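Dual specificity protein phosphatase 12 (Homo sapiens, PDB 4KI9) removes phosphate from phosphotyrosine as well as phosphoserine and phosphothreonine residues of proteins, the chain here being its catalytic domain. Local coordinates at residues L64-D69 with Q155-K160. The protein carries 2 engineered substitutions. Sequence-based numbering, arbitrary orientation.
Sequences LLSHLD and QYRLQK
Leu65 points one methyl at the face of the Tyr156 ring. Its CD2 sits 3.7 Å from the Tyr156 ring centroid and 10° off the normal, a CH-pi contact over the centre of the face, while the aliphatic CG of Lys160 covers the opposite face nearer the rim. The two side chains run past each other in opposite directions, which brings the Tyr156 hydroxyl oxygen OH to 3.6 Å from Leu65 CB. In both, CG stands anti to the backbone N (chi1 177° in Leu65, 167° in Tyr156). Leucine suits the place because its branch offers a methyl to the ring; tyrosine joins a packing face to a hydroxyl that hydrogen-bonds Asp63 OD1. Asp63 OD2 takes a hydrogen bond with the short Ser66 OG and a salt bridge with NH1 of the long, bent Arg157, so one acid gathers three side chains from both segments. Were Tyr156 an alanine, Leu65 CD2 and Lys160 CG would probably face a gap where the ring was, and Asp63 OD1 would lose its hydroxyl partner. The contact fastens helix 151-160, the last of this dual-specificity phosphatase domain, against the turn leading into helix 68-80, where the Leu64 side chain comes within about 5 Å of that of substrate-binding Arg95; Tyr156 also rests on Gln135 and Leu138 of helix 130-141, and Leu64 on Ala98 of helix 95-108.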
loop_
_atom_site.group_PDB
_atom_site.type_symbol
_atom_site.label_atom_id
_atom_site.label_comp_id
_atom_site.label_asym_id
_atom_site.label_seq_id
_atom_site.Cartn_x
_atom_site.Cartn_y
_atom_site.Cartn_z
ATOM N N LEU A 64 4.157 -4.518 8.118
ATOM C CA LEU A 64 3.454 -3.491 7.363
ATOM C C LEU A 64 2.180 -3.076 8.085
ATOM O O LEU A 64 1.736 -1.919 7.988
ATOM C CB LEU A 64 3.082 -4.008 5.977
ATOM C CG LEU A 64 3.968 -3.699 4.774
ATOM C CD1 LEU A 64 3.143 -3.913 3.533
ATOM C CD2 LEU A 64 4.513 -2.283 4.817
ATOM N N LEU A 65 1.583 -4.029 8.794
ATOM C CA LEU A 65 0.289 -3.823 9.464
ATOM C C LEU A 65 0.223 -2.529 10.275
ATOM O O LEU A 65 -0.760 -1.795 10.195
ATOM C CB LEU A 65 -0.046 -5.024 10.366
ATOM C CG LEU A 65 -1.337 -4.943 11.194
ATOM C CD1 LEU A 65 -2.552 -4.698 10.297
ATOM C CD2 LEU A 65 -1.542 -6.250 11.973
ATOM N N SER A 66 1.275 -2.253 11.042
ATOM C CA SER A 66 1.314 -1.102 11.933
ATOM C C SER A 66 1.302 0.226 11.173
ATOM O O SER A 66 0.923 1.250 11.730
ATOM C CB SER A 66 2.547 -1.181 12.845
ATOM O OG SER A 66 2.457 -2.314 13.710
ATOM N N HIS A 67 1.701 0.194 9.901
ATOM C CA HIS A 67 1.758 1.402 9.059
ATOM C C HIS A 67 0.562 1.609 8.126
ATOM O O HIS A 67 0.500 2.617 7.409
ATOM C CB HIS A 67 3.039 1.387 8.217
ATOM C CG HIS A 67 4.278 1.280 9.035
ATOM N ND1 HIS A 67 4.815 0.067 9.410
ATOM C CD2 HIS A 67 5.057 2.227 9.605
ATOM C CE1 HIS A 67 5.894 0.275 10.141
ATOM N NE2 HIS A 67 6.063 1.577 10.276
ATOM N N LEU A 68 -0.384 0.672 8.129
ATOM C CA LEU A 68 -1.457 0.683 7.140
ATOM C C LEU A 68 -2.412 1.869 7.255
ATOM O O LEU A 68 -2.815 2.420 6.242
ATOM C CB LEU A 68 -2.256 -0.641 7.145
ATOM C CG LEU A 68 -1.514 -1.895 6.675
ATOM C CD1 LEU A 68 -2.420 -3.159 6.775
ATOM C CD2 LEU A 68 -0.953 -1.697 5.260
ATOM N N ASP A 69 -2.808 2.246 8.468
ATOM C CA ASP A 69 -3.682 3.402 8.606
ATOM C C ASP A 69 -3.007 4.699 8.122
ATOM O O ASP A 69 -3.654 5.503 7.477
ATOM C CB ASP A 69 -4.202 3.556 10.032
ATOM C CG ASP A 69 -5.371 2.602 10.346
ATOM O OD1 ASP A 69 -5.679 2.424 11.533
ATOM O OD2 ASP A 69 -5.979 2.034 9.418
ATOM N N GLN A 155 -1.351 -9.471 20.364
ATOM C CA GLN A 155 -0.806 -10.806 20.112
ATOM C C GLN A 155 0.133 -10.783 18.905
ATOM O O GLN A 155 1.190 -11.405 18.915
ATOM C CB GLN A 155 -1.927 -11.831 19.898
ATOM C CG GLN A 155 -1.418 -13.245 19.758
ATOM C CD GLN A 155 -0.849 -13.788 21.060
ATOM O OE1 GLN A 155 -1.124 -13.259 22.140
ATOM N NE2 GLN A 155 -0.044 -14.846 20.962
ATOM N N TYR A 156 -0.260 -10.055 17.868
ATOM C CA TYR A 156 0.553 -9.910 16.669
ATOM C C TYR A 156 1.927 -9.287 16.956
ATOM O O TYR A 156 2.941 -9.724 16.403
ATOM C CB TYR A 156 -0.205 -9.041 15.663
ATOM C CG TYR A 156 0.610 -8.526 14.499
ATOM C CD1 TYR A 156 1.096 -7.215 14.484
ATOM C CD2 TYR A 156 0.852 -9.326 13.394
ATOM C CE1 TYR A 156 1.830 -6.732 13.400
ATOM C CE2 TYR A 156 1.579 -8.850 12.303
ATOM C CZ TYR A 156 2.058 -7.552 12.315
ATOM O OH TYR A 156 2.771 -7.081 11.235
ATOM N N ARG A 157 1.957 -8.260 17.800
ATOM C CA ARG A 157 3.219 -7.602 18.147
ATOM C C ARG A 157 4.104 -8.474 19.059
ATOM O O ARG A 157 5.325 -8.470 18.947
ATOM C CB ARG A 157 2.970 -6.221 18.766
ATOM C CG ARG A 157 2.438 -5.149 17.780
ATOM C CD ARG A 157 3.406 -4.822 16.644
ATOM N NE ARG A 157 4.776 -4.695 17.136
ATOM C CZ ARG A 157 5.866 -4.938 16.413
ATOM N NH1 ARG A 157 5.766 -5.301 15.137
ATOM N NH2 ARG A 157 7.067 -4.828 16.974
ATOM N N LEU A 158 3.491 -9.229 19.958
ATOM C CA LEU A 158 4.255 -10.185 20.754
ATOM C C LEU A 158 4.914 -11.210 19.835
ATOM O O LEU A 158 6.072 -11.580 20.035
ATOM C CB LEU A 158 3.366 -10.902 21.781
ATOM C CG LEU A 158 2.748 -10.072 22.904
ATOM C CD1 LEU A 158 1.849 -10.939 23.759
ATOM C CD2 LEU A 158 3.865 -9.459 23.751
ATOM N N GLN A 159 4.176 -11.674 18.829
ATOM C CA GLN A 159 4.723 -12.663 17.899
ATOM C C GLN A 159 5.849 -12.066 17.068
ATOM O O GLN A 159 6.855 -12.721 16.808
ATOM C CB GLN A 159 3.619 -13.235 17.000
ATOM C CG GLN A 159 2.573 -14.011 17.805
ATOM C CD GLN A 159 1.507 -14.670 16.949
ATOM O OE1 GLN A 159 0.473 -15.105 17.458
ATOM N NE2 GLN A 159 1.755 -14.756 15.646
ATOM N N LYS A 160 5.680 -10.815 16.659
ATOM C CA LYS A 160 6.719 -10.128 15.892
ATOM C C LYS A 160 8.074 -10.052 16.588
ATOM O O LYS A 160 9.117 -10.132 15.928
ATOM C CB LYS A 160 6.235 -8.737 15.455
ATOM C CG LYS A 160 5.412 -8.784 14.170
ATOM C CD LYS A 160 6.322 -9.077 12.984
ATOM C CE LYS A 160 5.540 -9.324 11.716
ATOM N NZ LYS A 160 4.911 -10.657 11.736
#